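Local structure of 2',5'-phosphodiesterase 12 (Homo sapiens, 4ZKF) at residues Phe244-Gln249 with Gln289-Gln294; Cys304-His309 with Val344-Asp349; Gly348-Thr353 with Leu413-Ile418. The protein is a member of the endonuclease/exonuclease/phosphatase family, with a magnesium-binding domain of the DNase I-like fold and a smaller N-terminal domain. One frame throughout, in Å; residues are numbered along the deposited sequence.

Contact 1 (Phe244-Gln249 with Gln289-Gln294); sequences FSLLSQ and QVSVLQ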
ATOM      1  N   PHE A 244       1.592   8.154  14.885  1.00 10.98           N
ATOM      2  CA  PHE A 244       2.986   7.728  14.767  1.00 10.95           C
ATOM      3  C   PHE A 244       3.853   8.708  13.994  1.00 14.59           C
ATOM      4  O   PHE A 244       3.368   9.411  13.112  1.00 12.74           O
ATOM      5  CB  PHE A 244       3.081   6.373  14.070  1.00 11.35           C
ATOM      6  CG  PHE A 244       2.472   5.246  14.847  1.00 12.45           C
ATOM      7  CD1 PHE A 244       3.130   4.712  15.945  1.00 11.36           C
ATOM      8  CD2 PHE A 244       1.242   4.725  14.482  1.00 16.49           C
ATOM      9  CE1 PHE A 244       2.568   3.673  16.668  1.00 15.52           C
ATOM     10  CE2 PHE A 244       0.676   3.687  15.207  1.00 17.96           C
ATOM     11  CZ  PHE A 244       1.341   3.160  16.290  1.00 17.34           C
ATOM     12  N   SER A 245       5.141   8.728  14.308  1.00 13.44           N
ATOM     13  CA  SER A 245       6.104   9.364  13.416  1.00 14.12           C
ATOM     14  C   SER A 245       7.152   8.326  13.000  1.00 13.26           C
ATOM     15  O   SER A 245       7.378   7.324  13.688  1.00 13.66           O
ATOM     16  CB  SER A 245       6.752  10.575  14.089  1.00 14.37           C
ATOM     17  OG  SER A 245       7.389  10.191  15.291  1.00 13.93           O
ATOM     18  N   LEU A 246       7.778   8.544  11.854  1.00 12.51           N
ATOM     19  CA  LEU A 246       8.780   7.609  11.370  1.00 10.98           C
ATOM     20  C   LEU A 246      10.122   7.879  12.054  1.00 15.75           C
ATOM     21  O   LEU A 246      10.735   8.925  11.829  1.00 14.75           O
ATOM     22  CB  LEU A 246       8.928   7.726   9.857  1.00 11.07           C
ATOM     23  CG  LEU A 246       9.985   6.800   9.245  1.00 13.19           C
ATOM     24  CD1 LEU A 246       9.701   5.325   9.540  1.00 12.17           C
ATOM     25  CD2 LEU A 246      10.098   7.032   7.753  1.00 12.83           C
ATOM     26  N   LEU A 247      10.579   6.940  12.876  1.00 11.32           N
ATOM     27  CA  LEU A 247      11.811   7.153  13.642  1.00 15.29           C
ATOM     28  C   LEU A 247      13.042   6.697  12.862  1.00 16.50           C
ATOM     29  O   LEU A 247      14.029   7.430  12.753  1.00 17.26           O
ATOM     30  CB  LEU A 247      11.731   6.437  14.993  1.00 14.11           C
ATOM     31  CG  LEU A 247      12.866   6.651  16.006  1.00 17.88           C
ATOM     32  CD1 LEU A 247      13.057   8.135  16.363  1.00 14.36           C
ATOM     33  CD2 LEU A 247      12.581   5.840  17.279  1.00 18.02           C
ATOM     34  N   SER A 248      13.001   5.493  12.301  1.00 13.94           N
ATOM     35  CA  SER A 248      14.139   5.034  11.505  1.00 14.02           C
ATOM     36  C   SER A 248      13.742   3.984  10.474  1.00 13.23           C
ATOM     37  O   SER A 248      12.666   3.394  10.570  1.00 13.16           O
ATOM     38  CB  SER A 248      15.248   4.481  12.418  1.00 17.49           C
ATOM     39  OG  SER A 248      14.792   3.405  13.228  1.00 15.76           O
ATOM     40  N   GLN A 249      14.610   3.771   9.486  1.00 13.86           N
ATOM     41  CA  GLN A 249      14.344   2.800   8.421  1.00 12.97           C
ATOM     42  C   GLN A 249      15.501   1.840   8.288  1.00 14.87           C
ATOM     43  O   GLN A 249      16.651   2.230   8.451  1.00 13.63           O
ATOM     44  CB  GLN A 249      14.111   3.507   7.093  1.00 12.75           C
ATOM     45  CG  GLN A 249      12.907   4.411   7.086  1.00 13.59           C
ATOM     46  CD  GLN A 249      12.762   5.111   5.773  1.00 21.20           C
ATOM     47  OE1 GLN A 249      13.235   6.238   5.604  1.00 21.64           O
ATOM     48  NE2 GLN A 249      12.140   4.442   4.813  1.00 16.16           N
ATOM     49  N   GLN A 289      11.211  -4.255   3.735  1.00 12.21           N
ATOM     50  CA  GLN A 289      11.028  -2.919   4.246  1.00 11.10           C
ATOM     51  C   GLN A 289      10.968  -3.020   5.766  1.00 14.08           C
ATOM     52  O   GLN A 289      10.257  -3.879   6.299  1.00 11.60           O
ATOM     53  CB  GLN A 289       9.735  -2.338   3.655  1.00 15.13           C
ATOM     54  CG  GLN A 289       9.613  -0.858   3.615  1.00 16.45           C
ATOM     55  CD  GLN A 289       8.421  -0.424   2.772  1.00 13.18           C
ATOM     56  OE1 GLN A 289       7.346  -1.056   2.796  1.00 10.71           O
ATOM     57  NE2 GLN A 289       8.608   0.653   2.015  1.00 11.91           N
ATOM     58  N   VAL A 290      11.712  -2.175   6.476  1.00 10.58           N
ATOM     59  CA  VAL A 290      11.613  -2.133   7.934  1.00 10.50           C
ATOM     60  C   VAL A 290      11.535  -0.686   8.406  1.00 14.43           C
ATOM     61  O   VAL A 290      12.441   0.113   8.141  1.00 12.76           O
ATOM     62  CB  VAL A 290      12.808  -2.807   8.643  1.00 12.15           C
ATOM     63  CG1 VAL A 290      12.576  -2.793  10.155  1.00 11.77           C
ATOM     64  CG2 VAL A 290      13.034  -4.236   8.140  1.00 13.96           C
ATOM     65  N   SER A 291      10.454  -0.354   9.102  1.00 11.89           N
ATOM     66  CA  SER A 291      10.235   1.011   9.558  1.00 11.03           C
ATOM     67  C   SER A 291       9.963   1.007  11.047  1.00 11.71           C
ATOM     68  O   SER A 291       9.012   0.361  11.487  1.00 12.94           O
ATOM     69  CB  SER A 291       9.048   1.651   8.803  1.00 11.48           C
ATOM     70  OG  SER A 291       9.213   1.529   7.394  1.00 12.95           O
ATOM     71  N   VAL A 292      10.782   1.716  11.828  1.00  8.77           N
ATOM     72  CA  VAL A 292      10.494   1.848  13.255  1.00  9.02           C
ATOM     73  C   VAL A 292       9.706   3.121  13.498  1.00 11.28           C
ATOM     74  O   VAL A 292      10.143   4.218  13.131  1.00 13.35           O
ATOM     75  CB  VAL A 292      11.772   1.834  14.103  1.00 11.91           C
ATOM     76  CG1 VAL A 292      11.448   2.157  15.542  1.00 10.32           C
ATOM     77  CG2 VAL A 292      12.429   0.459  14.000  1.00 12.17           C
ATOM     78  N   LEU A 293       8.532   2.955  14.101  1.00 11.74           N
ATOM     79  CA  LEU A 293       7.595   4.035  14.327  1.00  9.06           C
ATOM     80  C   LEU A 293       7.552   4.428  15.789  1.00 13.52           C
ATOM     81  O   LEU A 293       7.526   3.568  16.662  1.00 11.90           O
ATOM     82  CB  LEU A 293       6.187   3.647  13.875  1.00 11.87           C
ATOM     83  CG  LEU A 293       5.989   3.136  12.453  1.00 10.24           C
ATOM     84  CD1 LEU A 293       4.498   2.866  12.205  1.00 11.43           C
ATOM     85  CD2 LEU A 293       6.536   4.162  11.485  1.00 11.69           C
ATOM     86  N   GLN A 294       7.536   5.734  16.032  1.00 11.12           N
ATOM     87  CA  GLN A 294       7.409   6.294  17.368  1.00 10.22           C
ATOM     88  C   GLN A 294       5.966   6.710  17.625  1.00 11.33           C
ATOM     89  O   GLN A 294       5.379   7.447  16.834  1.00 11.58           O
ATOM     90  CB  GLN A 294       8.362   7.500  17.511  1.00 12.70           C
ATOM     91  CG  GLN A 294       8.170   8.341  18.758  1.00 11.79           C
ATOM     92  CD  GLN A 294       8.541   7.586  20.024  1.00 12.91           C
ATOM     93  OE1 GLN A 294       9.641   7.054  20.135  1.00 14.90           O
ATOM     94  NE2 GLN A 294       7.626   7.545  20.985  1.00 13.32           N
TER
HETATM   95  O   HOH W   1      11.150   1.750   5.494  1.00 12.09           O

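Contact 2 (Cys304-His309 with Val344-Asp349); sequences CVANTH and VIFCGD. With MG (magnesium ion), chain C.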
ATOM      1  N   CYS A 304       8.201  -1.941  15.583  1.00 10.52           N
ATOM      2  CA  CYS A 304       9.006  -2.284  14.414  1.00 12.40           C
ATOM      3  C   CYS A 304       8.095  -2.896  13.361  1.00 13.82           C
ATOM      4  O   CYS A 304       7.589  -4.002  13.542  1.00 13.06           O
ATOM      5  CB  CYS A 304      10.139  -3.252  14.806  1.00 14.51           C
ATOM      6  SG  CYS A 304      11.217  -3.783  13.455  1.00 15.35           S
ATOM      7  N   VAL A 305       7.870  -2.163  12.271  1.00 11.87           N
ATOM      8  CA  VAL A 305       6.957  -2.617  11.229  1.00 10.98           C
ATOM      9  C   VAL A 305       7.729  -3.088  10.000  1.00 12.51           C
ATOM     10  O   VAL A 305       8.417  -2.297   9.329  1.00 10.79           O
ATOM     11  CB  VAL A 305       5.966  -1.511  10.822  1.00 11.36           C
ATOM     12  CG1 VAL A 305       5.095  -1.986   9.659  1.00  9.65           C
ATOM     13  CG2 VAL A 305       5.113  -1.096  12.022  1.00 12.57           C
ATOM     14  N   ALA A 306       7.623  -4.382   9.719  1.00 11.21           N
ATOM     15  CA  ALA A 306       8.323  -4.971   8.580  1.00  9.47           C
ATOM     16  C   ALA A 306       7.318  -5.360   7.514  1.00 10.14           C
ATOM     17  O   ALA A 306       6.167  -5.688   7.826  1.00 11.62           O
ATOM     18  CB  ALA A 306       9.161  -6.195   9.021  1.00 11.43           C
ATOM     19  N   ASN A 307       7.758  -5.344   6.257  1.00  9.37           N
ATOM     20  CA  ASN A 307       6.876  -5.593   5.121  1.00  8.53           C
ATOM     21  C   ASN A 307       7.687  -6.294   4.065  1.00 10.83           C
ATOM     22  O   ASN A 307       8.813  -5.885   3.797  1.00  8.23           O
ATOM     23  CB  ASN A 307       6.305  -4.272   4.588  1.00  8.31           C
ATOM     24  CG  ASN A 307       5.352  -4.453   3.413  1.00 10.39           C
ATOM     25  OD1 ASN A 307       4.718  -5.501   3.247  1.00 11.34           O
ATOM     26  ND2 ASN A 307       5.210  -3.407   2.625  1.00  9.30           N
ATOM     27  N   THR A 308       7.154  -7.356   3.475  1.00 10.69           N
ATOM     28  CA  THR A 308       7.896  -8.005   2.403  1.00  8.71           C
ATOM     29  C   THR A 308       7.015  -8.670   1.357  1.00 10.99           C
ATOM     30  O   THR A 308       5.805  -8.806   1.516  1.00 11.61           O
ATOM     31  CB  THR A 308       8.891  -9.063   2.965  1.00 11.85           C
ATOM     32  OG1 THR A 308       9.841  -9.396   1.949  1.00 12.25           O
ATOM     33  CG2 THR A 308       8.164 -10.348   3.450  1.00 11.95           C
ATOM     34  N   HIS A 309       7.656  -9.051   0.261  1.00 10.20           N
ATOM     35  CA  HIS A 309       7.033  -9.868  -0.773  1.00 12.03           C
ATOM     36  C   HIS A 309       8.057 -10.912  -1.137  1.00 13.36           C
ATOM     37  O   HIS A 309       9.063 -10.578  -1.760  1.00 12.25           O
ATOM     38  CB  HIS A 309       6.652  -9.028  -1.995  1.00 12.27           C
ATOM     39  CG  HIS A 309       5.782  -9.755  -2.984  1.00 11.56           C
ATOM     40  ND1 HIS A 309       5.429  -9.200  -4.197  1.00 14.06           N
ATOM     41  CD2 HIS A 309       5.193 -10.965  -2.933  1.00 15.60           C
ATOM     42  CE1 HIS A 309       4.663 -10.055  -4.855  1.00 14.67           C
ATOM     43  NE2 HIS A 309       4.498 -11.131  -4.115  1.00 14.05           N
ATOM     44  N   VAL A 344       7.158  -6.237  17.380  1.00 16.12           N
ATOM     45  CA  VAL A 344       7.299  -6.403  15.937  1.00 13.58           C
ATOM     46  C   VAL A 344       5.942  -6.728  15.291  1.00 14.50           C
ATOM     47  O   VAL A 344       5.183  -7.562  15.787  1.00 11.49           O
ATOM     48  CB  VAL A 344       8.331  -7.527  15.608  1.00 13.85           C
ATOM     49  CG1 VAL A 344       8.215  -7.975  14.153  1.00 13.30           C
ATOM     50  CG2 VAL A 344       9.752  -7.055  15.925  1.00 12.73           C
ATOM     51  N   ILE A 345       5.633  -6.016  14.212  1.00 10.80           N
ATOM     52  CA  ILE A 345       4.548  -6.361  13.292  1.00  9.73           C
ATOM     53  C   ILE A 345       5.191  -6.678  11.956  1.00 13.07           C
ATOM     54  O   ILE A 345       5.924  -5.846  11.442  1.00 11.73           O
ATOM     55  CB  ILE A 345       3.562  -5.194  13.116  1.00  8.70           C
ATOM     56  CG1 ILE A 345       2.931  -4.840  14.447  1.00 10.59           C
ATOM     57  CG2 ILE A 345       2.495  -5.509  12.053  1.00 11.14           C
ATOM     58  CD1 ILE A 345       2.225  -3.485  14.428  1.00 13.90           C
ATOM     59  N   PHE A 346       4.927  -7.855  11.387  1.00  8.76           N
ATOM     60  CA  PHE A 346       5.599  -8.226  10.147  1.00  9.02           C
ATOM     61  C   PHE A 346       4.550  -8.625   9.121  1.00 11.31           C
ATOM     62  O   PHE A 346       4.036  -9.738   9.148  1.00 10.14           O
ATOM     63  CB  PHE A 346       6.640  -9.324  10.439  1.00  8.66           C
ATOM     64  CG  PHE A 346       7.511  -9.723   9.255  1.00 14.13           C
ATOM     65  CD1 PHE A 346       7.392  -9.121   8.009  1.00  9.85           C
ATOM     66  CD2 PHE A 346       8.509 -10.658   9.438  1.00 13.29           C
ATOM     67  CE1 PHE A 346       8.212  -9.499   6.936  1.00 10.65           C
ATOM     68  CE2 PHE A 346       9.343 -11.034   8.414  1.00 13.88           C
ATOM     69  CZ  PHE A 346       9.187 -10.470   7.146  1.00 10.72           C
ATOM     70  N   CYS A 347       4.245  -7.675   8.233  1.00  9.88           N
ATOM     71  CA  CYS A 347       3.259  -7.836   7.172  1.00  8.79           C
ATOM     72  C   CYS A 347       3.897  -8.411   5.930  1.00 11.66           C
ATOM     73  O   CYS A 347       5.088  -8.214   5.689  1.00 11.59           O
ATOM     74  CB  CYS A 347       2.624  -6.485   6.819  1.00  9.37           C
ATOM     75  SG  CYS A 347       1.623  -5.753   8.132  1.00 13.59           S
ATOM     76  N   GLY A 348       3.111  -9.086   5.102  1.00 10.89           N
ATOM     77  CA  GLY A 348       3.634  -9.410   3.797  1.00 10.28           C
ATOM     78  C   GLY A 348       2.812 -10.361   2.972  1.00 10.98           C
ATOM     79  O   GLY A 348       1.883 -10.996   3.455  1.00  9.36           O
ATOM     80  N   ASP A 349       3.173 -10.429   1.698  1.00 11.56           N
ATOM     81  CA  ASP A 349       2.768 -11.533   0.843  1.00 11.69           C
ATOM     82  C   ASP A 349       3.921 -12.517   0.892  1.00 13.10           C
ATOM     83  O   ASP A 349       4.961 -12.278   0.280  1.00  9.97           O
ATOM     84  CB  ASP A 349       2.497 -11.061  -0.586  1.00 11.33           C
ATOM     85  CG  ASP A 349       2.123 -12.198  -1.518  1.00 14.34           C
ATOM     86  OD1 ASP A 349       2.229 -13.387  -1.126  1.00 12.92           O
ATOM     87  OD2 ASP A 349       1.721 -11.901  -2.656  1.00 15.63           O
TER
HETATM   88 MG    MG C 702       2.597 -13.264  -4.655  1.00 32.63          MG
HETATM   89  O   HOH W   2       0.578 -12.295  -5.969  1.00 17.52           O

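Contact 3 (Gly348-Thr353 with Leu413-Ile418); sequences GDFNST and LDYIFI. With MG (magnesium ion), chain C.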
ATOM      1  N   GLY A 348       3.111  -9.086   5.102  1.00 10.89           N
ATOM      2  CA  GLY A 348       3.634  -9.410   3.797  1.00 10.28           C
ATOM      3  C   GLY A 348       2.812 -10.361   2.972  1.00 10.98           C
ATOM      4  O   GLY A 348       1.883 -10.996   3.455  1.00  9.36           O
ATOM      5  N   ASP A 349       3.173 -10.429   1.698  1.00 11.56           N
ATOM      6  CA  ASP A 349       2.768 -11.533   0.843  1.00 11.69           C
ATOM      7  C   ASP A 349       3.921 -12.517   0.892  1.00 13.10           C
ATOM      8  O   ASP A 349       4.961 -12.278   0.280  1.00  9.97           O
ATOM      9  CB  ASP A 349       2.497 -11.061  -0.586  1.00 11.33           C
ATOM     10  CG  ASP A 349       2.123 -12.198  -1.518  1.00 14.34           C
ATOM     11  OD1 ASP A 349       2.229 -13.387  -1.126  1.00 12.92           O
ATOM     12  OD2 ASP A 349       1.721 -11.901  -2.656  1.00 15.63           O
ATOM     13  N   PHE A 350       3.740 -13.612   1.632  1.00 10.76           N
ATOM     14  CA  PHE A 350       4.842 -14.527   1.888  1.00 12.35           C
ATOM     15  C   PHE A 350       4.877 -15.653   0.867  1.00 12.89           C
ATOM     16  O   PHE A 350       5.811 -16.462   0.862  1.00 11.57           O
ATOM     17  CB  PHE A 350       4.755 -15.068   3.314  1.00 11.22           C
ATOM     18  CG  PHE A 350       4.966 -14.000   4.356  1.00 11.85           C
ATOM     19  CD1 PHE A 350       3.907 -13.219   4.787  1.00 13.36           C
ATOM     20  CD2 PHE A 350       6.231 -13.733   4.844  1.00 12.61           C
ATOM     21  CE1 PHE A 350       4.098 -12.208   5.729  1.00 12.99           C
ATOM     22  CE2 PHE A 350       6.434 -12.723   5.776  1.00 14.30           C
ATOM     23  CZ  PHE A 350       5.363 -11.961   6.219  1.00 13.92           C
ATOM     24  N   ASN A 351       3.880 -15.673  -0.014  1.00 13.01           N
ATOM     25  CA  ASN A 351       3.793 -16.699  -1.056  1.00 13.96           C
ATOM     26  C   ASN A 351       3.943 -18.095  -0.463  1.00 12.75           C
ATOM     27  O   ASN A 351       4.524 -18.979  -1.092  1.00 12.84           O
ATOM     28  CB  ASN A 351       4.860 -16.475  -2.138  1.00 15.66           C
ATOM     29  CG  ASN A 351       4.376 -15.577  -3.253  1.00 19.70           C
ATOM     30  OD1 ASN A 351       3.303 -15.799  -3.815  1.00 21.25           O
ATOM     31  ND2 ASN A 351       5.161 -14.554  -3.580  1.00 20.60           N
ATOM     32  N   SER A 352       3.413 -18.269   0.747  1.00 14.51           N
ATOM     33  CA  SER A 352       3.532 -19.517   1.505  1.00 15.18           C
ATOM     34  C   SER A 352       2.223 -19.844   2.204  1.00 16.97           C
ATOM     35  O   SER A 352       1.718 -19.036   2.985  1.00 16.53           O
ATOM     36  CB  SER A 352       4.646 -19.434   2.562  1.00 15.02           C
ATOM     37  OG  SER A 352       5.878 -19.071   1.986  1.00 24.21           O
ATOM     38  N   THR A 353       1.682 -21.027   1.931  1.00 14.09           N
ATOM     39  CA  THR A 353       0.490 -21.490   2.626  1.00 11.94           C
ATOM     40  C   THR A 353       0.848 -22.034   4.021  1.00 14.85           C
ATOM     41  O   THR A 353       2.018 -22.284   4.313  1.00 14.91           O
ATOM     42  CB  THR A 353      -0.255 -22.593   1.813  1.00 17.87           C
ATOM     43  OG1 THR A 353       0.586 -23.742   1.679  1.00 18.00           O
ATOM     44  CG2 THR A 353      -0.642 -22.079   0.435  1.00 15.79           C
ATOM     45  N   LEU A 413      -1.803 -16.794   1.435  1.00 11.83           N
ATOM     46  CA  LEU A 413      -0.403 -16.447   1.138  1.00 12.70           C
ATOM     47  C   LEU A 413       0.079 -15.250   1.945  1.00 12.29           C
ATOM     48  O   LEU A 413       1.292 -15.003   2.041  1.00 11.84           O
ATOM     49  CB  LEU A 413      -0.229 -16.117  -0.349  1.00 12.38           C
ATOM     50  CG  LEU A 413      -0.683 -17.155  -1.379  1.00 13.26           C
ATOM     51  CD1 LEU A 413      -0.263 -16.709  -2.778  1.00 16.47           C
ATOM     52  CD2 LEU A 413      -0.094 -18.519  -1.031  1.00 13.72           C
ATOM     53  N   ASP A 414      -0.883 -14.519   2.506  1.00 10.87           N
ATOM     54  CA  ASP A 414      -0.644 -13.233   3.159  1.00 12.13           C
ATOM     55  C   ASP A 414      -0.847 -13.325   4.661  1.00 14.07           C
ATOM     56  O   ASP A 414      -1.782 -13.994   5.114  1.00 12.20           O
ATOM     57  CB  ASP A 414      -1.579 -12.171   2.580  1.00 10.06           C
ATOM     58  CG  ASP A 414      -1.455 -12.041   1.070  1.00 13.82           C
ATOM     59  OD1 ASP A 414      -0.567 -11.295   0.603  1.00 13.97           O
ATOM     60  OD2 ASP A 414      -2.246 -12.678   0.336  1.00 13.99           O
ATOM     61  N   TYR A 415       0.019 -12.666   5.437  1.00  9.38           N
ATOM     62  CA  TYR A 415      -0.141 -12.675   6.895  1.00  9.84           C
ATOM     63  C   TYR A 415       0.238 -11.354   7.511  1.00 12.00           C
ATOM     64  O   TYR A 415       1.053 -10.620   6.961  1.00  8.61           O
ATOM     65  CB  TYR A 415       0.708 -13.770   7.550  1.00 10.35           C
ATOM     66  CG  TYR A 415       0.529 -15.131   6.919  1.00 11.00           C
ATOM     67  CD1 TYR A 415      -0.500 -15.974   7.317  1.00 10.92           C
ATOM     68  CD2 TYR A 415       1.374 -15.551   5.912  1.00 11.27           C
ATOM     69  CE1 TYR A 415      -0.675 -17.217   6.722  1.00 12.42           C
ATOM     70  CE2 TYR A 415       1.213 -16.780   5.307  1.00 11.83           C
ATOM     71  CZ  TYR A 415       0.191 -17.613   5.723  1.00 12.40           C
ATOM     72  OH  TYR A 415       0.047 -18.838   5.107  1.00 14.23           O
ATOM     73  N   ILE A 416      -0.362 -11.054   8.660  1.00 11.89           N
ATOM     74  CA  ILE A 416       0.151 -10.017   9.537  1.00  9.57           C
ATOM     75  C   ILE A 416       0.693 -10.725  10.764  1.00 11.03           C
ATOM     76  O   ILE A 416      -0.078 -11.100  11.654  1.00 11.42           O
ATOM     77  CB  ILE A 416      -0.926  -8.994   9.940  1.00  9.27           C
ATOM     78  CG1 ILE A 416      -1.490  -8.302   8.696  1.00 11.31           C
ATOM     79  CG2 ILE A 416      -0.339  -7.952  10.918  1.00 11.36           C
ATOM     80  CD1 ILE A 416      -2.729  -7.463   9.005  1.00 10.35           C
ATOM     81  N   PHE A 417       2.005 -10.962  10.797  1.00 11.02           N
ATOM     82  CA  PHE A 417       2.601 -11.675  11.927  1.00 10.36           C
ATOM     83  C   PHE A 417       2.862 -10.706  13.068  1.00 13.52           C
ATOM     84  O   PHE A 417       3.318  -9.585  12.845  1.00  9.82           O
ATOM     85  CB  PHE A 417       3.910 -12.384  11.527  1.00 10.36           C
ATOM     86  CG  PHE A 417       3.715 -13.562  10.612  1.00 10.35           C
ATOM     87  CD1 PHE A 417       2.949 -14.649  11.008  1.00 12.75           C
ATOM     88  CD2 PHE A 417       4.315 -13.590   9.360  1.00 12.00           C
ATOM     89  CE1 PHE A 417       2.783 -15.747  10.169  1.00 11.61           C
ATOM     90  CE2 PHE A 417       4.154 -14.684   8.511  1.00 12.81           C
ATOM     91  CZ  PHE A 417       3.382 -15.757   8.912  1.00 10.42           C
ATOM     92  N   ILE A 418       2.554 -11.125  14.290  1.00 11.46           N
ATOM     93  CA  ILE A 418       2.806 -10.268  15.447  1.00 10.36           C
ATOM     94  C   ILE A 418       3.559 -11.003  16.554  1.00 12.58           C
ATOM     95  O   ILE A 418       3.410 -12.204  16.739  1.00 11.95           O
ATOM     96  CB  ILE A 418       1.503  -9.694  16.046  1.00 11.98           C
ATOM     97  CG1 ILE A 418       0.584 -10.812  16.553  1.00 10.58           C
ATOM     98  CG2 ILE A 418       0.770  -8.812  15.026  1.00 11.04           C
ATOM     99  CD1 ILE A 418      -0.627 -10.280  17.323  1.00 13.24           C
TER
HETATM  100 MG    MG C 702       2.597 -13.264  -4.655  1.00 32.63          MG
HETATM  101  O   HOH W   2       0.578 -12.295  -5.969  1.00 17.52           O

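Contact 1 (Phe244-Gln249 with Gln289-Gln294)
A classic beta bulge marks the antiparallel pairing of Phe244-Gln249 with Gln289-Gln294, where Leu247 and Ser248 both face Val292. Val292 O takes both amides: Leu247 N arrives at 2.8 Å, nearly in line with the C=O bond, and Ser248 N at 3.2 Å on a lone pair in the carbonyl plane. Ser248 O accepts in turn from Val292 N. Before the bulge on strand 244-249, Ser245 and Gln294 form a hydrogen-bonded pair, with N to O distances of 2.8 Å in both directions.

Leu246, Gln249, Ser291 and Leu293 share one face of the sheet. There the CD1 branch of Leu246 rests on Leu293 CD2 at 3.9 Å and on Ser291 CB, and a water joins Gln249 NE2 to Ser291 OG. The other face carries Ser245, Ser248, Val292 and Gln294. Ser248 OG, placed between its own N and carbonyl carbon (chi1 58°), lies 3.5 Å from Val292 CB and bonds to Tyr339 OH. At the end of the pairing Phe244 crosses Leu293 at about a right angle, with Leu293 CD1 over one face of its ring and Gln294 O near the ring edge.

Strand 302-309 pairs with the far side of 287-295, and Ile303 on it touches both Phe244 and Leu293. Val226 of strand 223-229 packs against Leu246, Gln249 and Ser291.

Contact 2 (Cys304-His309 with Val344-Asp349)
His309 and Asp349 lie side by side at the C-terminal ends of two parallel strands, 304-309 and 344-349, and both belong to the magnesium site. Five backbone hydrogen bonds zip the strands together in the alternating parallel pattern. Ile345 N gives to Cys304 O, Ala306 N to Ile345 O at 2.8 Å, and Cys347 N to Ala306 O. Thr308 N to Cys347 O and Asp349 N to Thr308 O, both 3.1 Å and 140° at the hydrogen, are longer and more bent than the first two.

Apolar packing fills the face of Ala306, Thr308 and Phe346. With CG anti to the backbone N (chi1 -175°), the Phe346 ring leans across to the neighbouring strand, where Ala306 CB makes an off-centre CH-pi contact 4.0 Å from the ring centroid. Thr308 CG2 touches the ring further out, 3.6 Å from Phe346 CE1, while Thr308 OG1 bonds to Val287 O. Met324 and Ile331 of helix 317-338 pack on the same phenylalanine, as expected in a beta-alpha-beta crossover.

The other face is apolar at its start, with Val305, Ile345 and Cys347, and turns polar toward the strand ends. Buried Asn307 is held by Gln203, Leu202 and Gln289, and beyond it come the residues of the metal site. Asp349 OD2 binds magnesium at 2.6 Å and also accepts from Asn154 ND2. His309 turns its ring edge to the ion, with NE2 a long 2.9 Å from the magnesium and the ring 24° from the carboxylate plane.

These distances are long for magnesium, so the coordination is loose or imprecisely defined in the model. The parallel pairing of His309 with Asp349 puts both side chains on one face, turned to the same ion.

Contact 3 (Gly348-Thr353 with Leu413-Ile418)
Phe350 follows the strand end at Asp349 and carries much of the packing against Leu413-Ile418. Its CB lies 3.7 Å from Leu413 O, the same carbonyl that accepts from Phe350 N at 2.8 Å. CG stands anti to the carbonyl carbon (chi1 -66°), which sends the ring over the strand. There CD1 reaches the edge of the Tyr415 ring, 3.6 Å from Tyr415 CD2, with the two planes oblique at 47°. CE1 meets Tyr415 O in the plane of its own ring and Phe417 CE2 above it. At the tip, CZ lies 3.7 Å from Phe417 CD2, where the edge of Phe417 points into the face of Phe350 in a T-shaped pair. Phe346 adds a further edge-to-face partner to this aromatic cluster.

In the backbone, Gly348 and Tyr415 exchange hydrogen bonds as an antiparallel pair. The hydroxyl of Tyr415 donates to a lone pair of Ser352 O, with OH to O at 2.7 Å, tying the loop down beyond the strand.

On the metal side, Asp349 OD1 accepts from Asn351 N in an Asx turn, and Asn351 OD1 binds magnesium at 2.8 Å, with Leu413 CD1 crossing near that oxygen. Asp414 OD1 comes within 3.9 Å of Asp349 OD1, while Asp414 OD2 is held by Thr403 and His452.

Asp349 and Asp414 thus bring two carboxylates close together; the ion and the hydrogen bonds to Asn154, Thr403 and His452 probably make this tolerable. The aromatic cluster and the Asx turn probably help to hold the loop that presents Asn351.

How the contacts relate
All three contacts join neighbouring strands of one mixed sheet, and contact 3 continues into the loop after strand 344-349. Contact 1, partly buried, lies toward the outside of the sheet, with Leu247 and Gln249 exposed, while contacts 2 and 3 are buried and share Gly348 and Asp349. Contacts 1 and 2 meet directly, Ser291 N lying 2.8 Å from Val305 O; contact 3 stays about 9 Å from contact 1 at the nearest atoms. The chemistry changes across the sheet. A bulge, serines and glutamines mark contact 1, parallel pairing under a helix marks contact 2, and aromatic packing marks contact 3. Contacts 2 and 3 together supply His309, Asp349 and Asn351 to one magnesium ion.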